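Local coordinates for ABC transporter, substrate binding protein (Aeropyrum pernix, PDB 3EAF), which probably captures a small solute outside the cell and hands it to an ABC importer, as solute-binding proteins of such transporters do, at residues A[124-132]-A[154-165]; A[201-212]-A[226-236]. All blocks are in the same frame, centred on the assembly; numbering follows the deposited sequence.

Contact 1: A[124-132]-A[154-165]; sequences YSTQACSGL and YSRSPIGAIKKA
Two neighbouring helices on one face of a lobe's beta sheet meet here, helix 124-139 and helix 159-165, with the turn that opens the second wedged against the start of the first. Ser125 and Pro158 lie nearest, their CA atoms 4.3 Å apart; from there the short axes cross at -41°. Pro158 CB rests on Tyr124 O at 3.7 Å and also reaches Ala128 CB. Beside it, Ser125 CB meets Ala161 CB at 3.6 Å, a methyl small enough to let the backbones come close. Ser125 OG is joined through one water to Ser157 OG, 3.1 Å and 2.7 Å from that water respectively, and has Thr381 as a further partner. Consistent with the type I periplasmic binding protein fold, such helices flank a central, mostly parallel sheet, and the apolar residues behind the proline face strand 142-148 and Trp204: Ile162 presents CD1 to Ala128 CB and CG2 to Leu132 CD1, the latter at 3.8 Å, the two longer side chains crossing at about a right angle. Further along, Cys129 SG touches Ala165 CB. At the other end the Tyr124 ring takes Ser157 OG at its edge. With Tyr154 CG anti to the backbone N (chi1 151°), Tyr154 CD1 comes within 3.7 Å of Tyr124 OH, the ring planes inclined at 50°. Replacing Tyr124 with an alanine would probably open a gap beside Ser157 and strip Tyr154 of its packing partner.

Contact 2: A[201-212]-A[226-236]; sequences DYVWCGNTISSC and AFLLTNVWGFD
Val203 CG1 and Leu228 CD1, 3.9 Å apart, form the apolar centre of a parallel beta-alpha-beta unit, strand 202-205, helix 209-222 and strand 227-230, within the Rossmann-like sheet of this lobe. The same Leu228 methyl reaches Cys205 CB, and its CD2 branch turns to Cys212 O on the connecting helix. On the other face Trp204, its CG anti to the backbone N (chi1 166°), swings its six-membered ring across the neighbouring strand: CE3 meets Leu229 CD2 at 3.8 Å and CH2 meets Asn231 CB at 3.6 Å. Beyond it Tyr202 and Phe227 run side by side, edge against edge, and Asp201 CB covers one face of the tyrosine ring. Between the strands, backbone bonds pass to and fro, among them the nearly straight Leu229 N to Val203 O, at 2.8 Å. Past the strands, the first turn of helix 209-222 meets the loop after strand 227-230. Gly234 packs against Cys212, its CA 3.6 Å from Cys212 SG. Ile209 CD1 lies against the carboxylate of Asp236, which is salt-bridged to Arg289 and Arg238. The polar edge centres on Asn231. Its OD1 accepts from Trp233 N, closing an Asx turn, and bonds Tyr154 OH as well. On the opposite arm of the amide, ND2 spends both hydrogens close to the amide plane, on Cys205 O at 3.0 Å and on Asn207 O at 2.8 Å.

Overall arrangement
Followed from the N terminus, helix 124-139 comes first, then strand 142-148, and the chain returns through 154-165 to close contact 1 over a loop of 21 residues. Only after strand 171-178 and helix 185-196 does contact 2 open at 201-212, closing at 226-236 across helix 209-222. The two therefore stand in series, neither nested nor crossed, yet in space their centres are about 12 Å apart. Contact 1 sets two helices side by side; contact 2 joins two central strands of the seven-stranded sheet they pack on. Trp204 touches Ala128, Pro158 and Ile162 of contact 1, while Ser155 bonds Asn207 beyond the strand ends.

Contact 1: A[124-132]-A[154-165]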
loop_
_atom_site.group_PDB
_atom_site.type_symbol
_atom_site.label_atom_id
_atom_site.label_comp_id
_atom_site.label_asym_id
_atom_site.label_seq_id
_atom_site.Cartn_x
_atom_site.Cartn_y
_atom_site.Cartn_z
ATOM N N TYR A 124 6.034 1.223 4.783
ATOM C CA TYR A 124 6.215 -0.235 4.811
ATOM C C TYR A 124 6.919 -0.789 6.052
ATOM O O TYR A 124 6.624 -1.897 6.499
ATOM C CB TYR A 124 7.019 -0.681 3.591
ATOM C CG TYR A 124 6.252 -0.788 2.291
ATOM C CD1 TYR A 124 6.836 -0.373 1.099
ATOM C CD2 TYR A 124 4.959 -1.326 2.248
ATOM C CE1 TYR A 124 6.159 -0.481 -0.115
ATOM C CE2 TYR A 124 4.267 -1.437 1.030
ATOM C CZ TYR A 124 4.879 -1.009 -0.142
ATOM O OH TYR A 124 4.221 -1.104 -1.348
ATOM N N SER A 125 7.874 -0.033 6.581
ATOM C CA SER A 125 8.677 -0.491 7.717
ATOM C C SER A 125 7.868 -0.463 9.020
ATOM O O SER A 125 7.828 -1.459 9.748
ATOM C CB SER A 125 9.963 0.337 7.826
ATOM O OG SER A 125 10.654 0.368 6.586
ATOM N N THR A 126 7.215 0.670 9.289
ATOM C CA THR A 126 6.282 0.817 10.413
ATOM C C THR A 126 5.155 -0.206 10.351
ATOM O O THR A 126 4.778 -0.775 11.378
ATOM C CB THR A 126 5.665 2.228 10.441
ATOM O OG1 THR A 126 6.715 3.204 10.457
ATOM C CG2 THR A 126 4.767 2.412 11.662
ATOM N N GLN A 127 4.619 -0.433 9.148
ATOM C CA GLN A 127 3.631 -1.492 8.922
ATOM C C GLN A 127 4.194 -2.865 9.310
ATOM O O GLN A 127 3.562 -3.609 10.070
ATOM C CB GLN A 127 3.164 -1.504 7.454
ATOM C CG GLN A 127 2.224 -0.350 7.083
ATOM C CD GLN A 127 1.591 -0.504 5.705
ATOM O OE1 GLN A 127 1.601 0.430 4.887
ATOM N NE2 GLN A 127 1.021 -1.669 5.448
ATOM N N ALA A 128 5.375 -3.188 8.783
ATOM C CA ALA A 128 6.031 -4.474 9.038
ATOM C C ALA A 128 6.288 -4.689 10.528
ATOM O O ALA A 128 5.988 -5.750 11.069
ATOM C CB ALA A 128 7.337 -4.582 8.260
ATOM N N CYS A 129 6.830 -3.671 11.184
ATOM C CA CYS A 129 7.175 -3.782 12.598
ATOM C C CYS A 129 5.925 -3.866 13.474
ATOM O O CYS A 129 5.937 -4.538 14.504
ATOM C CB CYS A 129 8.099 -2.644 13.022
ATOM S SG CYS A 129 9.731 -2.720 12.220
ATOM N N SER A 130 4.849 -3.204 13.047
ATOM C CA SER A 130 3.544 -3.315 13.705
ATOM C C SER A 130 2.993 -4.734 13.637
ATOM O O SER A 130 2.490 -5.262 14.637
ATOM C CB SER A 130 2.542 -2.337 13.096
ATOM O OG SER A 130 2.913 -0.996 13.373
ATOM N N GLY A 131 3.084 -5.346 12.456
ATOM C CA GLY A 131 2.639 -6.730 12.249
ATOM C C GLY A 131 3.472 -7.742 13.022
ATOM O O GLY A 131 2.939 -8.734 13.534
ATOM N N LEU A 132 4.781 -7.493 13.105
ATOM C CA LEU A 132 5.700 -8.395 13.803
ATOM C C LEU A 132 5.555 -8.298 15.323
ATOM O O LEU A 132 5.698 -9.302 16.028
ATOM C CB LEU A 132 7.146 -8.136 13.366
ATOM C CG LEU A 132 7.466 -8.549 11.921
ATOM C CD1 LEU A 132 8.755 -7.892 11.438
ATOM C CD2 LEU A 132 7.522 -10.083 11.767
ATOM N N TYR A 154 10.787 -2.629 -3.889
ATOM C CA TYR A 154 9.597 -2.887 -3.065
ATOM C C TYR A 154 9.808 -4.022 -2.058
ATOM O O TYR A 154 9.539 -3.865 -0.858
ATOM C CB TYR A 154 8.395 -3.186 -3.978
ATOM C CG TYR A 154 7.331 -4.103 -3.395
ATOM C CD1 TYR A 154 6.654 -3.770 -2.207
ATOM C CD2 TYR A 154 6.988 -5.290 -4.038
ATOM C CE1 TYR A 154 5.679 -4.607 -1.669
ATOM C CE2 TYR A 154 6.002 -6.138 -3.508
ATOM C CZ TYR A 154 5.358 -5.784 -2.329
ATOM O OH TYR A 154 4.396 -6.604 -1.801
ATOM N N SER A 155 10.284 -5.160 -2.560
ATOM C CA SER A 155 10.490 -6.356 -1.737
ATOM C C SER A 155 11.537 -6.141 -0.646
ATOM O O SER A 155 11.457 -6.748 0.422
ATOM C CB SER A 155 10.899 -7.533 -2.622
ATOM O OG SER A 155 9.940 -7.752 -3.632
ATOM N N ARG A 156 12.507 -5.275 -0.933
ATOM C CA ARG A 156 13.608 -4.959 -0.019
ATOM C C ARG A 156 13.254 -3.910 1.035
ATOM O O ARG A 156 13.919 -3.820 2.065
ATOM C CB ARG A 156 14.795 -4.393 -0.806
ATOM C CG ARG A 156 15.589 -5.357 -1.657
ATOM C CD ARG A 156 16.939 -4.714 -2.044
ATOM N NE ARG A 156 16.790 -3.498 -2.854
ATOM C CZ ARG A 156 16.900 -3.454 -4.185
ATOM N NH1 ARG A 156 17.162 -4.560 -4.877
ATOM N NH2 ARG A 156 16.765 -2.299 -4.831
ATOM N N SER A 157 12.221 -3.115 0.770
ATOM C CA SER A 157 12.056 -1.807 1.428
ATOM C C SER A 157 12.129 -1.801 2.966
ATOM O O SER A 157 12.893 -1.008 3.531
ATOM C CB SER A 157 10.798 -1.075 0.923
ATOM O OG SER A 157 10.710 0.229 1.480
ATOM N N PRO A 158 11.334 -2.653 3.648
ATOM C CA PRO A 158 11.365 -2.626 5.115
ATOM C C PRO A 158 12.393 -3.581 5.755
ATOM O O PRO A 158 12.513 -3.611 6.989
ATOM C CB PRO A 158 9.957 -3.088 5.479
ATOM C CG PRO A 158 9.637 -4.093 4.428
ATOM C CD PRO A 158 10.350 -3.643 3.160
ATOM N N ILE A 159 13.118 -4.346 4.937
ATOM C CA ILE A 159 14.001 -5.411 5.447
ATOM C C ILE A 159 15.047 -4.899 6.449
ATOM O O ILE A 159 15.181 -5.444 7.549
ATOM C CB ILE A 159 14.645 -6.247 4.299
ATOM C CG1 ILE A 159 13.572 -7.003 3.503
ATOM C CG2 ILE A 159 15.711 -7.216 4.836
ATOM C CD1 ILE A 159 12.739 -8.031 4.316
ATOM N N GLY A 160 15.753 -3.830 6.092
ATOM C CA GLY A 160 16.723 -3.225 7.017
ATOM C C GLY A 160 16.136 -2.827 8.364
ATOM O O GLY A 160 16.739 -3.078 9.418
ATOM N N ALA A 161 14.963 -2.194 8.333
ATOM C CA ALA A 161 14.283 -1.754 9.551
ATOM C C ALA A 161 13.783 -2.934 10.384
ATOM O O ALA A 161 13.814 -2.883 11.616
ATOM C CB ALA A 161 13.130 -0.796 9.219
ATOM N N ILE A 162 13.323 -3.988 9.710
ATOM C CA ILE A 162 12.946 -5.224 10.389
ATOM C C ILE A 162 14.135 -5.818 11.153
ATOM O O ILE A 162 13.993 -6.188 12.319
ATOM C CB ILE A 162 12.366 -6.278 9.421
ATOM C CG1 ILE A 162 10.972 -5.859 8.930
ATOM C CG2 ILE A 162 12.269 -7.641 10.109
ATOM C CD1 ILE A 162 10.487 -6.670 7.733
ATOM N N LYS A 163 15.295 -5.901 10.501
ATOM C CA LYS A 163 16.506 -6.440 11.139
ATOM C C LYS A 163 16.953 -5.611 12.345
ATOM O O LYS A 163 17.363 -6.166 13.368
ATOM C CB LYS A 163 17.650 -6.594 10.129
ATOM C CG LYS A 163 17.458 -7.740 9.136
ATOM C CD LYS A 163 18.506 -7.702 8.032
ATOM C CE LYS A 163 18.214 -8.741 6.972
ATOM N NZ LYS A 163 19.359 -8.976 6.049
ATOM N N LYS A 164 16.854 -4.290 12.231
ATOM C CA LYS A 164 17.257 -3.394 13.317
ATOM C C LYS A 164 16.294 -3.465 14.503
ATOM O O LYS A 164 16.732 -3.516 15.655
ATOM C CB LYS A 164 17.406 -1.951 12.811
ATOM C CG LYS A 164 17.997 -0.971 13.832
ATOM C CD LYS A 164 18.473 0.310 13.147
ATOM C CE LYS A 164 18.941 1.363 14.157
ATOM N NZ LYS A 164 19.968 0.831 15.089
ATOM N N ALA A 165 14.995 -3.486 14.212
ATOM C CA ALA A 165 13.952 -3.505 15.241
ATOM C C ALA A 165 13.759 -4.876 15.881
ATOM O O ALA A 165 13.312 -4.966 17.026
ATOM C CB ALA A 165 12.631 -3.021 14.660
HETATM O O HOH W 1 9.808 1.238 3.786
#

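Contact 2: A[201-212]-A[226-236]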
loop_
_atom_site.group_PDB
_atom_site.type_symbol
_atom_site.label_atom_id
_atom_site.label_comp_id
_atom_site.label_asym_id
_atom_site.label_seq_id
_atom_site.Cartn_x
_atom_site.Cartn_y
_atom_site.Cartn_z
ATOM N N ASP A 201 9.814 -19.932 13.719
ATOM C CA ASP A 201 8.463 -19.887 14.260
ATOM C C ASP A 201 7.601 -18.990 13.377
ATOM O O ASP A 201 6.403 -19.228 13.224
ATOM C CB ASP A 201 8.475 -19.336 15.690
ATOM C CG ASP A 201 9.375 -20.132 16.611
ATOM O OD1 ASP A 201 9.025 -21.291 16.912
ATOM O OD2 ASP A 201 10.433 -19.600 17.022
ATOM N N TYR A 202 8.233 -17.960 12.812
ATOM C CA TYR A 202 7.549 -16.940 12.033
ATOM C C TYR A 202 8.275 -16.665 10.714
ATOM O O TYR A 202 9.511 -16.640 10.663
ATOM C CB TYR A 202 7.427 -15.636 12.830
ATOM C CG TYR A 202 6.979 -15.798 14.274
ATOM C CD1 TYR A 202 5.707 -16.277 14.592
ATOM C CD2 TYR A 202 7.825 -15.443 15.321
ATOM C CE1 TYR A 202 5.298 -16.418 15.932
ATOM C CE2 TYR A 202 7.429 -15.574 16.652
ATOM C CZ TYR A 202 6.171 -16.060 16.952
ATOM O OH TYR A 202 5.797 -16.177 18.280
ATOM N N VAL A 203 7.494 -16.474 9.654
ATOM C CA VAL A 203 8.032 -16.103 8.339
ATOM C C VAL A 203 7.419 -14.783 7.889
ATOM O O VAL A 203 6.197 -14.631 7.896
ATOM C CB VAL A 203 7.759 -17.195 7.270
ATOM C CG1 VAL A 203 8.175 -16.720 5.870
ATOM C CG2 VAL A 203 8.485 -18.497 7.615
ATOM N N TRP A 204 8.277 -13.827 7.521
ATOM C CA TRP A 204 7.848 -12.601 6.838
ATOM C C TRP A 204 7.980 -12.759 5.318
ATOM O O TRP A 204 8.972 -13.301 4.835
ATOM C CB TRP A 204 8.680 -11.406 7.323
ATOM C CG TRP A 204 8.561 -10.171 6.465
ATOM C CD1 TRP A 204 9.449 -9.736 5.514
ATOM C CD2 TRP A 204 7.492 -9.220 6.479
ATOM N NE1 TRP A 204 8.995 -8.570 4.939
ATOM C CE2 TRP A 204 7.799 -8.228 5.517
ATOM C CE3 TRP A 204 6.306 -9.106 7.215
ATOM C CZ2 TRP A 204 6.958 -7.137 5.269
ATOM C CZ3 TRP A 204 5.474 -8.023 6.970
ATOM C CH2 TRP A 204 5.805 -7.053 6.005
ATOM N N CYS A 205 6.979 -12.307 4.565
ATOM C CA CYS A 205 7.120 -12.236 3.112
ATOM C C CYS A 205 6.863 -10.822 2.582
ATOM O O CYS A 205 5.828 -10.230 2.867
ATOM C CB CYS A 205 6.229 -13.259 2.403
ATOM S SG CYS A 205 6.564 -13.360 0.625
ATOM N N GLY A 206 7.807 -10.307 1.797
ATOM C CA GLY A 206 7.748 -8.931 1.311
ATOM C C GLY A 206 7.250 -8.722 -0.111
ATOM O O GLY A 206 7.304 -7.604 -0.616
ATOM N N ASN A 207 6.729 -9.780 -0.738
ATOM C CA ASN A 207 6.270 -9.729 -2.131
ATOM C C ASN A 207 4.741 -9.591 -2.248
ATOM O O ASN A 207 4.038 -9.531 -1.234
ATOM C CB ASN A 207 6.720 -10.989 -2.891
ATOM C CG ASN A 207 8.233 -11.138 -2.974
ATOM O OD1 ASN A 207 8.992 -10.245 -2.589
ATOM N ND2 ASN A 207 8.677 -12.279 -3.490
ATOM N N THR A 208 4.236 -9.554 -3.483
ATOM C CA THR A 208 2.795 -9.469 -3.731
ATOM C C THR A 208 2.114 -10.822 -3.513
ATOM O O THR A 208 2.789 -11.846 -3.363
ATOM C CB THR A 208 2.467 -8.936 -5.154
ATOM O OG1 THR A 208 2.839 -9.913 -6.134
ATOM C CG2 THR A 208 3.205 -7.627 -5.434
ATOM N N ILE A 209 0.780 -10.814 -3.524
ATOM C CA ILE A 209 -0.038 -11.979 -3.176
ATOM C C ILE A 209 0.301 -13.271 -3.934
ATOM O O ILE A 209 0.137 -14.356 -3.386
ATOM C CB ILE A 209 -1.576 -11.657 -3.275
ATOM C CG1 ILE A 209 -2.417 -12.782 -2.655
ATOM C CG2 ILE A 209 -1.991 -11.326 -4.723
ATOM C CD1 ILE A 209 -3.886 -12.432 -2.426
ATOM N N SER A 210 0.766 -13.157 -5.179
ATOM C CA SER A 210 1.066 -14.336 -6.001
ATOM C C SER A 210 2.148 -15.215 -5.385
ATOM O O SER A 210 1.935 -16.403 -5.177
ATOM C CB SER A 210 1.459 -13.928 -7.428
ATOM O OG SER A 210 0.369 -13.286 -8.065
ATOM N N SER A 211 3.304 -14.638 -5.093
ATOM C CA SER A 211 4.382 -15.419 -4.488
ATOM C C SER A 211 4.159 -15.687 -2.996
ATOM O O SER A 211 4.520 -16.757 -2.510
ATOM C CB SER A 211 5.749 -14.778 -4.744
ATOM O OG SER A 211 5.803 -13.462 -4.241
ATOM N N CYS A 212 3.564 -14.731 -2.276
ATOM C CA CYS A 212 3.216 -14.941 -0.859
ATOM C C CYS A 212 2.331 -16.166 -0.680
ATOM O O CYS A 212 2.563 -16.984 0.207
ATOM C CB CYS A 212 2.498 -13.729 -0.269
ATOM S SG CYS A 212 3.552 -12.314 0.095
ATOM N N ALA A 226 5.249 -22.987 10.467
ATOM C CA ALA A 226 5.450 -21.658 10.996
ATOM C C ALA A 226 4.265 -20.783 10.597
ATOM O O ALA A 226 3.545 -21.095 9.645
ATOM C CB ALA A 226 6.738 -21.075 10.452
ATOM N N PHE A 227 4.067 -19.692 11.327
ATOM C CA PHE A 227 3.119 -18.659 10.928
ATOM C C PHE A 227 3.723 -17.813 9.804
ATOM O O PHE A 227 4.909 -17.492 9.837
ATOM C CB PHE A 227 2.783 -17.744 12.105
ATOM C CG PHE A 227 1.933 -18.390 13.170
ATOM C CD1 PHE A 227 0.706 -18.957 12.857
ATOM C CD2 PHE A 227 2.350 -18.398 14.494
ATOM C CE1 PHE A 227 -0.085 -19.541 13.839
ATOM C CE2 PHE A 227 1.560 -18.981 15.488
ATOM C CZ PHE A 227 0.340 -19.555 15.152
ATOM N N LEU A 228 2.902 -17.464 8.819
ATOM C CA LEU A 228 3.294 -16.526 7.768
ATOM C C LEU A 228 2.645 -15.159 7.989
ATOM O O LEU A 228 1.430 -15.062 8.183
ATOM C CB LEU A 228 2.939 -17.076 6.381
ATOM C CG LEU A 228 3.124 -16.202 5.130
ATOM C CD1 LEU A 228 4.563 -15.726 4.931
ATOM C CD2 LEU A 228 2.666 -16.964 3.900
ATOM N N LEU A 229 3.467 -14.112 7.980
ATOM C CA LEU A 229 2.960 -12.743 7.989
ATOM C C LEU A 229 3.362 -12.063 6.690
ATOM O O LEU A 229 4.530 -12.092 6.309
ATOM C CB LEU A 229 3.510 -11.956 9.184
ATOM C CG LEU A 229 3.149 -10.459 9.284
ATOM C CD1 LEU A 229 1.690 -10.217 9.718
ATOM C CD2 LEU A 229 4.109 -9.730 10.224
ATOM N N THR A 230 2.401 -11.440 6.013
ATOM C CA THR A 230 2.712 -10.742 4.762
ATOM C C THR A 230 2.490 -9.252 4.879
ATOM O O THR A 230 1.637 -8.785 5.644
ATOM C CB THR A 230 1.888 -11.246 3.540
ATOM O OG1 THR A 230 0.577 -10.663 3.558
ATOM C CG2 THR A 230 1.792 -12.769 3.505
ATOM N N ASN A 231 3.251 -8.512 4.085
ATOM C CA ASN A 231 2.967 -7.115 3.844
ATOM C C ASN A 231 1.583 -6.953 3.219
ATOM O O ASN A 231 0.986 -7.935 2.769
ATOM C CB ASN A 231 4.042 -6.506 2.955
ATOM C CG ASN A 231 3.941 -6.959 1.521
ATOM O OD1 ASN A 231 3.510 -6.196 0.674
ATOM N ND2 ASN A 231 4.354 -8.203 1.236
ATOM N N VAL A 232 1.094 -5.715 3.199
ATOM C CA VAL A 232 -0.256 -5.383 2.714
ATOM C C VAL A 232 -0.598 -5.919 1.304
ATOM O O VAL A 232 -1.731 -6.349 1.063
ATOM C CB VAL A 232 -0.561 -3.846 2.841
ATOM C CG1 VAL A 232 0.465 -2.997 2.068
ATOM C CG2 VAL A 232 -2.000 -3.525 2.401
ATOM N N TRP A 233 0.379 -5.902 0.394
ATOM C CA TRP A 233 0.157 -6.351 -0.987
ATOM C C TRP A 233 0.240 -7.873 -1.156
ATOM O O TRP A 233 0.075 -8.379 -2.266
ATOM C CB TRP A 233 1.118 -5.646 -1.961
ATOM C CG TRP A 233 1.020 -4.141 -1.951
ATOM C CD1 TRP A 233 1.918 -3.268 -1.410
ATOM C CD2 TRP A 233 -0.038 -3.334 -2.496
ATOM N NE1 TRP A 233 1.495 -1.972 -1.587
ATOM C CE2 TRP A 233 0.298 -1.984 -2.252
ATOM C CE3 TRP A 233 -1.227 -3.620 -3.182
ATOM C CZ2 TRP A 233 -0.520 -0.922 -2.656
ATOM C CZ3 TRP A 233 -2.036 -2.562 -3.588
ATOM C CH2 TRP A 233 -1.677 -1.230 -3.323
ATOM N N GLY A 234 0.477 -8.597 -0.060
ATOM C CA GLY A 234 0.713 -10.049 -0.120
ATOM C C GLY A 234 -0.444 -10.913 0.345
ATOM O O GLY A 234 -0.362 -12.146 0.317
ATOM N N PHE A 235 -1.532 -10.254 0.753
ATOM C CA PHE A 235 -2.652 -10.905 1.425
ATOM C C PHE A 235 -3.919 -10.096 1.182
ATOM O O PHE A 235 -3.912 -8.870 1.335
ATOM C CB PHE A 235 -2.372 -10.968 2.926
ATOM C CG PHE A 235 -3.321 -11.856 3.709
ATOM C CD1 PHE A 235 -2.992 -13.182 3.964
ATOM C CD2 PHE A 235 -4.517 -11.346 4.232
ATOM C CE1 PHE A 235 -3.847 -14.001 4.707
ATOM C CE2 PHE A 235 -5.381 -12.158 4.971
ATOM C CZ PHE A 235 -5.037 -13.490 5.209
ATOM N N ASP A 236 -4.983 -10.775 0.763
ATOM C CA ASP A 236 -6.317 -10.160 0.651
ATOM C C ASP A 236 -7.396 -11.242 0.613
ATOM O O ASP A 236 -7.141 -12.386 1.014
ATOM C CB ASP A 236 -6.425 -9.160 -0.538
ATOM C CG ASP A 236 -6.185 -9.804 -1.910
ATOM O OD1 ASP A 236 -6.799 -10.852 -2.215
ATOM O OD2 ASP A 236 -5.388 -9.245 -2.706
#